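Local coordinates for protein GH26C (Muricauda sp. MAR_2010_75, PDB 6Q78) that probably hydrolyses internal beta-1,4-mannosidic linkages in mannans as a family 26 glycoside hydrolase, at residues 146-151 / 212-217; 182-187 / 242-247; 315-320 / 363-368. All coordinates share one frame; numbering follows the deposited sequence.

Interaction 1: residues 146-151 / 212-217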
loop_
_atom_site.group_PDB
_atom_site.type_symbol
_atom_site.label_atom_id
_atom_site.label_comp_id
_atom_site.label_asym_id
_atom_site.label_seq_id
_atom_site.Cartn_x
_atom_site.Cartn_y
_atom_site.Cartn_z
ATOM N N ARG A 146 -4.365 0.677 16.908
ATOM C CA ARG A 146 -5.475 -0.274 17.039
ATOM C C ARG A 146 -5.267 -1.463 16.109
ATOM O O ARG A 146 -5.402 -2.637 16.512
ATOM C CB ARG A 146 -6.779 0.443 16.669
ATOM C CG ARG A 146 -8.003 -0.459 16.364
ATOM C CD ARG A 146 -9.235 0.424 16.175
ATOM N NE ARG A 146 -10.410 -0.269 15.680
ATOM C CZ ARG A 146 -11.520 0.357 15.307
ATOM N NH1 ARG A 146 -11.576 1.686 15.352
ATOM N NH2 ARG A 146 -12.565 -0.340 14.872
ATOM N N ALA A 147 -4.915 -1.182 14.851
ATOM C CA ALA A 147 -4.682 -2.267 13.901
ATOM C C ALA A 147 -3.563 -3.184 14.382
ATOM O O ALA A 147 -3.709 -4.419 14.377
ATOM C CB ALA A 147 -4.352 -1.688 12.511
ATOM N N PHE A 148 -2.427 -2.606 14.801
ATOM C CA PHE A 148 -1.305 -3.428 15.234
ATOM C C PHE A 148 -1.676 -4.247 16.469
ATOM O O PHE A 148 -1.323 -5.431 16.568
ATOM C CB PHE A 148 -0.104 -2.527 15.536
ATOM C CG PHE A 148 1.089 -3.265 16.046
ATOM C CD1 PHE A 148 1.843 -4.053 15.191
ATOM C CD2 PHE A 148 1.433 -3.188 17.382
ATOM C CE1 PHE A 148 2.950 -4.729 15.655
ATOM C CE2 PHE A 148 2.546 -3.868 17.873
ATOM C CZ PHE A 148 3.309 -4.633 16.983
ATOM N N ASP A 149 -2.384 -3.631 17.434
ATOM C CA ASP A 149 -2.776 -4.392 18.633
ATOM C C ASP A 149 -3.653 -5.585 18.283
ATOM O O ASP A 149 -3.657 -6.581 19.015
ATOM C CB ASP A 149 -3.525 -3.498 19.625
ATOM C CG ASP A 149 -2.626 -2.530 20.390
ATOM O OD1 ASP A 149 -1.380 -2.645 20.299
ATOM O OD2 ASP A 149 -3.202 -1.655 21.114
ATOM N N MET A 150 -4.427 -5.504 17.200
ATOM C CA MET A 150 -5.277 -6.604 16.749
ATOM C C MET A 150 -4.541 -7.561 15.814
ATOM O O MET A 150 -5.115 -8.605 15.428
ATOM C CB MET A 150 -6.536 -6.034 16.063
ATOM C CG MET A 150 -7.386 -5.257 17.058
ATOM S SD MET A 150 -9.015 -4.810 16.403
ATOM C CE MET A 150 -8.529 -3.894 14.980
ATOM N N GLY A 151 -3.291 -7.235 15.463
ATOM C CA GLY A 151 -2.475 -8.073 14.607
ATOM C C GLY A 151 -2.519 -7.753 13.132
ATOM O O GLY A 151 -1.897 -8.476 12.340
ATOM N N GLY A 212 3.098 -0.100 20.051
ATOM C CA GLY A 212 1.896 -0.874 20.339
ATOM C C GLY A 212 1.693 -1.083 21.830
ATOM O O GLY A 212 2.531 -0.741 22.673
ATOM N N SER A 213 0.532 -1.649 22.160
ATOM C CA SER A 213 0.247 -1.933 23.561
ATOM C C SER A 213 1.234 -2.923 24.150
ATOM O O SER A 213 1.424 -2.928 25.377
ATOM C CB SER A 213 -1.219 -2.390 23.751
ATOM O OG SER A 213 -2.127 -1.356 23.473
ATOM N N ASN A 214 1.883 -3.733 23.314
ATOM C CA ASN A 214 2.891 -4.679 23.770
ATOM C C ASN A 214 4.266 -4.049 23.958
ATOM O O ASN A 214 5.191 -4.744 24.377
ATOM C CB ASN A 214 2.964 -5.891 22.823
ATOM C CG ASN A 214 3.593 -5.567 21.471
ATOM O OD1 ASN A 214 3.842 -4.401 21.128
ATOM N ND2 ASN A 214 3.825 -6.603 20.677
ATOM N N GLY A 215 4.423 -2.756 23.667
ATOM C CA GLY A 215 5.697 -2.094 23.851
ATOM C C GLY A 215 6.625 -2.128 22.656
ATOM O O GLY A 215 7.689 -1.504 22.703
ATOM N N ALA A 216 6.256 -2.809 21.578
ATOM C CA ALA A 216 7.098 -2.868 20.394
ATOM C C ALA A 216 6.707 -1.765 19.405
ATOM O O ALA A 216 5.546 -1.350 19.333
ATOM C CB ALA A 216 6.888 -4.198 19.659
ATOM N N LEU A 217 7.675 -1.348 18.590
ATOM C CA LEU A 217 7.370 -0.473 17.459
ATOM C C LEU A 217 6.511 -1.183 16.411
ATOM O O LEU A 217 6.728 -2.350 16.076
ATOM C CB LEU A 217 8.665 0.040 16.802
ATOM C CG LEU A 217 9.491 0.998 17.668
ATOM C CD1 LEU A 217 10.809 1.369 16.985
ATOM C CD2 LEU A 217 8.669 2.246 17.916
HETATM O O HOH W 1 0.512 -4.524 20.760
#

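Interaction 2: residues 182-187 / 242-247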
loop_
_atom_site.group_PDB
_atom_site.type_symbol
_atom_site.label_atom_id
_atom_site.label_comp_id
_atom_site.label_asym_id
_atom_site.label_seq_id
_atom_site.Cartn_x
_atom_site.Cartn_y
_atom_site.Cartn_z
ATOM N N ALA A 182 8.701 19.743 -10.008
ATOM C CA ALA A 182 8.558 19.347 -8.611
ATOM C C ALA A 182 9.544 18.253 -8.221
ATOM O O ALA A 182 10.228 18.372 -7.199
ATOM C CB ALA A 182 7.112 18.930 -8.346
ATOM N N LEU A 183 9.599 17.157 -8.993
ATOM C CA LEU A 183 10.453 16.032 -8.595
ATOM C C LEU A 183 11.919 16.421 -8.711
ATOM O O LEU A 183 12.712 16.198 -7.793
ATOM C CB LEU A 183 10.154 14.774 -9.433
ATOM C CG LEU A 183 10.939 13.536 -8.955
ATOM C CD1 LEU A 183 10.159 12.217 -9.154
ATOM C CD2 LEU A 183 12.262 13.414 -9.647
ATOM N N LYS A 184 12.294 17.050 -9.818
ATOM C CA LYS A 184 13.671 17.514 -9.944
ATOM C C LYS A 184 14.082 18.377 -8.754
ATOM O O LYS A 184 15.231 18.306 -8.295
ATOM C CB LYS A 184 13.878 18.279 -11.266
ATOM C CG LYS A 184 13.695 17.404 -12.517
ATOM C CD LYS A 184 13.475 18.246 -13.784
ATOM C CE LYS A 184 13.120 17.354 -14.969
ATOM N NZ LYS A 184 12.801 18.178 -16.171
ATOM N N SER A 185 13.153 19.196 -8.229
ATOM C CA SER A 185 13.503 20.138 -7.176
ATOM C C SER A 185 13.767 19.466 -5.829
ATOM O O SER A 185 14.307 20.119 -4.932
ATOM C CB SER A 185 12.425 21.221 -7.025
ATOM O OG SER A 185 11.313 20.714 -6.272
ATOM N N ILE A 186 13.359 18.206 -5.639
ATOM C CA ILE A 186 13.587 17.554 -4.350
ATOM C C ILE A 186 14.803 16.646 -4.340
ATOM O O ILE A 186 15.164 16.123 -3.271
ATOM C CB ILE A 186 12.339 16.852 -3.790
ATOM C CG1 ILE A 186 11.923 15.705 -4.703
ATOM C CG2 ILE A 186 11.252 17.864 -3.513
ATOM C CD1 ILE A 186 10.831 14.785 -4.070
ATOM N N LEU A 187 15.457 16.464 -5.491
ATOM C CA LEU A 187 16.665 15.672 -5.565
ATOM C C LEU A 187 17.815 16.490 -4.991
ATOM O O LEU A 187 17.719 17.719 -4.865
ATOM C CB LEU A 187 16.958 15.374 -7.034
ATOM C CG LEU A 187 15.915 14.511 -7.760
ATOM C CD1 LEU A 187 16.242 14.377 -9.248
ATOM C CD2 LEU A 187 15.877 13.171 -7.090
ATOM N N ILE A 242 13.980 8.294 -15.954
ATOM C CA ILE A 242 14.197 7.055 -15.214
ATOM C C ILE A 242 15.247 7.262 -14.136
ATOM O O ILE A 242 15.062 6.877 -12.977
ATOM C CB ILE A 242 14.631 5.954 -16.192
ATOM C CG1 ILE A 242 13.433 5.543 -17.059
ATOM C CG2 ILE A 242 15.269 4.780 -15.423
ATOM C CD1 ILE A 242 13.822 4.699 -18.284
ATOM N N GLU A 243 16.370 7.877 -14.508
ATOM C CA GLU A 243 17.455 8.072 -13.554
ATOM C C GLU A 243 17.020 8.965 -12.396
ATOM O O GLU A 243 17.404 8.724 -11.246
ATOM C CB GLU A 243 18.682 8.641 -14.274
ATOM C CG GLU A 243 19.323 7.639 -15.282
ATOM C CD GLU A 243 18.712 7.652 -16.696
ATOM O OE1 GLU A 243 19.270 6.926 -17.542
ATOM O OE2 GLU A 243 17.709 8.362 -16.987
ATOM N N GLU A 244 16.220 9.996 -12.675
ATOM C CA GLU A 244 15.744 10.868 -11.598
ATOM C C GLU A 244 14.818 10.118 -10.647
ATOM O O GLU A 244 14.931 10.273 -9.426
ATOM C CB GLU A 244 15.045 12.097 -12.176
ATOM C CG GLU A 244 16.026 13.167 -12.733
ATOM C CD GLU A 244 15.380 14.211 -13.636
ATOM O OE1 GLU A 244 14.234 14.037 -14.083
ATOM O OE2 GLU A 244 16.063 15.232 -13.946
ATOM N N TYR A 245 13.885 9.322 -11.177
ATOM C CA TYR A 245 12.987 8.579 -10.294
ATOM C C TYR A 245 13.775 7.620 -9.416
ATOM O O TYR A 245 13.540 7.537 -8.203
ATOM C CB TYR A 245 11.933 7.828 -11.119
ATOM C CG TYR A 245 10.923 7.149 -10.249
ATOM C CD1 TYR A 245 9.789 7.844 -9.806
ATOM C CD2 TYR A 245 11.114 5.834 -9.816
ATOM C CE1 TYR A 245 8.876 7.231 -8.945
ATOM C CE2 TYR A 245 10.202 5.220 -8.966
ATOM C CZ TYR A 245 9.079 5.922 -8.557
ATOM O OH TYR A 245 8.182 5.284 -7.713
ATOM N N ILE A 246 14.730 6.906 -10.010
ATOM C CA ILE A 246 15.527 5.945 -9.257
ATOM C C ILE A 246 16.387 6.657 -8.221
ATOM O O ILE A 246 16.522 6.192 -7.076
ATOM C CB ILE A 246 16.366 5.101 -10.234
ATOM C CG1 ILE A 246 15.452 4.140 -11.009
ATOM C CG2 ILE A 246 17.447 4.307 -9.492
ATOM C CD1 ILE A 246 16.228 3.343 -12.067
ATOM N N GLN A 247 16.964 7.809 -8.591
ATOM C CA GLN A 247 17.748 8.583 -7.629
ATOM C C GLN A 247 16.886 9.018 -6.454
ATOM O O GLN A 247 17.327 8.992 -5.302
ATOM C CB GLN A 247 18.342 9.811 -8.319
ATOM C CG GLN A 247 19.225 10.645 -7.410
ATOM C CD GLN A 247 19.701 11.950 -8.049
ATOM O OE1 GLN A 247 19.403 12.242 -9.209
ATOM N NE2 GLN A 247 20.472 12.723 -7.292
#

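Interaction 3: residues 315-320 / 363-368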
loop_
_atom_site.group_PDB
_atom_site.type_symbol
_atom_site.label_atom_id
_atom_site.label_comp_id
_atom_site.label_asym_id
_atom_site.label_seq_id
_atom_site.Cartn_x
_atom_site.Cartn_y
_atom_site.Cartn_z
ATOM N N GLN A 315 -2.311 -11.677 -15.856
ATOM C CA GLN A 315 -1.006 -11.714 -16.517
ATOM C C GLN A 315 -0.047 -10.702 -15.900
ATOM O O GLN A 315 1.150 -10.985 -15.729
ATOM C CB GLN A 315 -1.164 -11.449 -18.021
ATOM C CG GLN A 315 -1.818 -12.628 -18.734
ATOM C CD GLN A 315 -2.285 -12.311 -20.131
ATOM O OE1 GLN A 315 -2.239 -11.169 -20.568
ATOM N NE2 GLN A 315 -2.745 -13.333 -20.840
ATOM N N LYS A 316 -0.537 -9.496 -15.600
ATOM C CA LYS A 316 0.355 -8.509 -15.027
ATOM C C LYS A 316 0.740 -8.902 -13.604
ATOM O O LYS A 316 1.915 -8.794 -13.220
ATOM C CB LYS A 316 -0.314 -7.140 -15.097
ATOM C CG LYS A 316 -0.511 -6.627 -16.535
ATOM C CD LYS A 316 -1.465 -5.428 -16.517
ATOM C CE LYS A 316 -1.833 -4.991 -17.940
ATOM N NZ LYS A 316 -2.761 -3.796 -17.811
ATOM N N LEU A 317 -0.220 -9.405 -12.812
ATOM C CA LEU A 317 0.120 -9.822 -11.452
ATOM C C LEU A 317 1.082 -11.004 -11.456
ATOM O O LEU A 317 1.894 -11.135 -10.519
ATOM C CB LEU A 317 -1.149 -10.103 -10.634
ATOM C CG LEU A 317 -0.991 -10.120 -9.101
ATOM C CD1 LEU A 317 -0.372 -8.829 -8.592
ATOM C CD2 LEU A 317 -2.344 -10.355 -8.437
ATOM N N LYS A 318 0.992 -11.884 -12.485
ATOM C CA LYS A 318 1.903 -13.020 -12.565
ATOM C C LYS A 318 3.325 -12.554 -12.811
ATOM O O LYS A 318 4.289 -13.160 -12.303
ATOM C CB LYS A 318 1.442 -14.001 -13.649
ATOM C CG LYS A 318 2.346 -15.235 -13.781
ATOM C CD LYS A 318 2.259 -16.120 -12.529
ATOM C CE LYS A 318 3.001 -17.459 -12.773
ATOM N NZ LYS A 318 3.149 -18.241 -11.510
ATOM N N ILE A 319 3.486 -11.484 -13.601
ATOM C CA ILE A 319 4.809 -10.897 -13.785
ATOM C C ILE A 319 5.376 -10.461 -12.439
ATOM O O ILE A 319 6.543 -10.717 -12.127
ATOM C CB ILE A 319 4.727 -9.694 -14.738
ATOM C CG1 ILE A 319 4.489 -10.158 -16.189
ATOM C CG2 ILE A 319 5.963 -8.850 -14.626
ATOM C CD1 ILE A 319 4.124 -8.980 -17.105
ATOM N N VAL A 320 4.595 -9.683 -11.680
ATOM C CA VAL A 320 5.033 -9.258 -10.353
ATOM C C VAL A 320 5.355 -10.468 -9.492
ATOM O O VAL A 320 6.379 -10.504 -8.796
ATOM C CB VAL A 320 3.966 -8.361 -9.698
ATOM C CG1 VAL A 320 4.391 -7.868 -8.278
ATOM C CG2 VAL A 320 3.640 -7.158 -10.626
ATOM N N ASN A 363 -3.124 -19.478 -12.323
ATOM C CA ASN A 363 -1.752 -19.631 -12.794
ATOM C C ASN A 363 -0.741 -19.451 -11.664
ATOM O O ASN A 363 0.357 -18.923 -11.870
ATOM C CB ASN A 363 -1.450 -18.702 -13.979
ATOM C CG ASN A 363 -0.261 -19.172 -14.813
ATOM O OD1 ASN A 363 0.062 -20.370 -14.851
ATOM N ND2 ASN A 363 0.393 -18.230 -15.489
ATOM N N ASP A 364 -1.106 -19.875 -10.455
ATOM C CA ASP A 364 -0.157 -19.929 -9.335
ATOM C C ASP A 364 0.459 -18.566 -8.985
ATOM O O ASP A 364 1.627 -18.481 -8.615
ATOM C CB ASP A 364 0.925 -20.982 -9.595
ATOM C CG ASP A 364 0.332 -22.368 -9.743
ATOM O OD1 ASP A 364 -0.219 -22.866 -8.735
ATOM O OD2 ASP A 364 0.393 -22.949 -10.853
ATOM N N VAL A 365 -0.326 -17.491 -9.099
ATOM C CA VAL A 365 0.082 -16.201 -8.535
ATOM C C VAL A 365 0.284 -16.351 -7.026
ATOM O O VAL A 365 -0.496 -17.024 -6.337
ATOM C CB VAL A 365 -0.985 -15.136 -8.870
ATOM C CG1 VAL A 365 -0.797 -13.840 -8.048
ATOM C CG2 VAL A 365 -0.991 -14.803 -10.382
ATOM N N LYS A 366 1.355 -15.742 -6.508
ATOM C CA LYS A 366 1.670 -15.725 -5.078
ATOM C C LYS A 366 1.801 -14.277 -4.626
ATOM O O LYS A 366 2.754 -13.583 -5.007
ATOM C CB LYS A 366 2.962 -16.485 -4.791
ATOM C CG LYS A 366 2.885 -17.970 -5.083
ATOM C CD LYS A 366 4.225 -18.643 -4.805
ATOM C CE LYS A 366 4.173 -20.099 -5.204
ATOM N NZ LYS A 366 5.534 -20.702 -5.124
ATOM N N ILE A 367 0.858 -13.806 -3.795
ATOM C CA ILE A 367 0.896 -12.436 -3.286
ATOM C C ILE A 367 0.669 -12.474 -1.783
ATOM O O ILE A 367 -0.069 -13.320 -1.282
ATOM C CB ILE A 367 -0.167 -11.523 -3.941
ATOM C CG1 ILE A 367 -1.554 -12.174 -3.873
ATOM C CG2 ILE A 367 0.219 -11.135 -5.389
ATOM C CD1 ILE A 367 -2.701 -11.154 -3.973
ATOM N N GLY A 368 1.289 -11.528 -1.073
ATOM C CA GLY A 368 1.111 -11.487 0.371
ATOM C C GLY A 368 -0.171 -10.800 0.768
ATOM O O GLY A 368 -0.772 -11.146 1.794
#

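Interaction 1: residues 146-151 / 212-217
Asp149, in the last turn of helix 132-150, takes hold of Ser213 with both carboxylate oxygens. Ser213 N gives its hydrogen to Asp149 OD1 at 2.8 Å, nearly straight and on the syn side of that oxygen, while Ser213 OG donates to Asp149 OD2 at 2.6 Å from well above the carboxylate plane. Two donors from one residue thus fix the rotation of the acid. The first torsion of Asp149 (chi1 -75°) sets CG beside its own backbone N and carries the carboxylate out to Ser213 N and OG. A water extends the grip: it donates to Asp149 OD1 at 2.7 Å and accepts from Asn214 N. The turn itself is a type I beta turn from Gly212 to Gly215, overlapped by an Asx turn in which Asn214 OD1 accepts from Ala216 N at 2.9 Å, the donor standing above the carbonyl plane.

Below this polar pairing lies Phe148. With CG opposite the backbone N (chi1 178°), its ring extends beneath the loop, where CD2 meets Gly212 CA at 3.8 Å and CE2 meets Asn214 OD1 at 3.5 Å. The amide oxygen lies at the ring edge, in its plane, with the amide turned 68° from the ring. Phe148 CZ loosely approaches Ala216 CB, at 4.5 Å. Glycine suits position 212 because a CB there would run into Phe148 CE2. Val218, Pro219 and Tyr412 also touch the ring. A serine in place of Phe148 would probably open a gap beneath Gly212 and take away the apolar surface beside Ala216. The chemistry is divided: a negative carboxylate bound to neutral donors on the exposed side, a buried aromatic ring beneath, together joining a helix end to the loop before strand 220-223 of the barrel.

Interaction 2: residues 182-187 / 242-247
Leu187, just past the end of helix 176-186, meets Glu244 near the start of helix 242-259, where these two helices come together on the outside of the TIM barrel. The short axes pass 10.2 Å apart at 52°, and no hydrogen bond joins them, so side-chain packing carries the contact.

The tight part is mainly apolar. Leu187 CD1 lies 3.7 Å from Glu244 CG, the two side chains crossing at about a right angle, and Leu187 CD2 comes within 3.8 Å of Glu244 O. Leu183 adds CD2 against Glu244 CB at 4.0 Å, and its CD1 approaches the ring of Tyr245 more distantly. Leucines suit these places because each forks into two methyls that can touch separate parts of a helix. Leu248, one turn further along, is touched by both leucines and adds to the buried side. The buried Tyr245 has its hydroxyl hydrogen-bonded to Phe225 O.

Toward solvent the contact is looser in kind, without any bond or charge pairing. Lys184 and Glu244 cross at a slant, the lysine extended beyond CG, and Lys184 NZ stays 4.9 Å from Glu244 OE1. Their opposite charges may still attract weakly. At the other end Gln247, itself resting on Pro188, borders Leu187. Even so, the methylenes of the lysine come close to the carboxylate, Lys184 CG lying 3.5 Å from Glu244 OE2.

Interaction 3: residues 315-320 / 363-368
Lys318 lies across Asn363, its chain passing the amide at about a right angle before its ammonium reaches the backbone of the loop. CG stands opposite the backbone N, and a bend at the second torsion (chi2 67°) turns the extended remainder toward the loop. There NZ donates to Asn363 O at 2.9 Å, in the carbonyl plane, and more weakly to Asp364 O at 3.3 Å. Two successive carbonyls therefore share one ammonium. The carboxylate of Asp364 takes no part in this, its OD2 being 5.5 Å from Lys318 NZ, but Asp322 OD1 forms a long, weak ion pair with NZ. A lysine suits the place: its methylenes run past Asn363 ND2, and its tip meets the polar partners. Asn363 and Asp364 both have positive phi, a backbone shape that asparagine tolerates better than most residues.

Further in, the contact becomes apolar. Leu317 CD2 packs on Val365 CG1 at 3.8 Å, and Leu317 CD1 on Ile367 CG2 at 4.0 Å, both pairs crossing nearly at right angles. The other methyl of Val365, CG2, lies by Lys318 CA at 4.0 Å.

Leu360 of helix 351-361 touches both Leu317 and Ile367. The loop is held against helix 306-327 as it leads into strand 369-372, with Gly368 already bonded through its backbone to Ile82 and Ala331 of the two flanking barrel strands.

Overall arrangement
All three contacts lie in the outer layer of the TIM barrel, and none touches another. Interactions 1 and 2 are 35 Å apart between centres, yet they alternate along the sequence: helix 176-186 falls between the two segments of interaction 1. Interaction 3 follows both, about 11 Å from interaction 1 and 14 Å from interaction 2 by nearest atoms. In this fold the active site lies at the C-terminal ends of the barrel strands. Interactions 1 and 3 fasten helices to loops entering strands 220-223 and 369-372, hence at the opposite, N-terminal ends, whereas interaction 2 joins two helices, 176-186 belonging to the long connection that leaves the C-terminal end of strand 153-157.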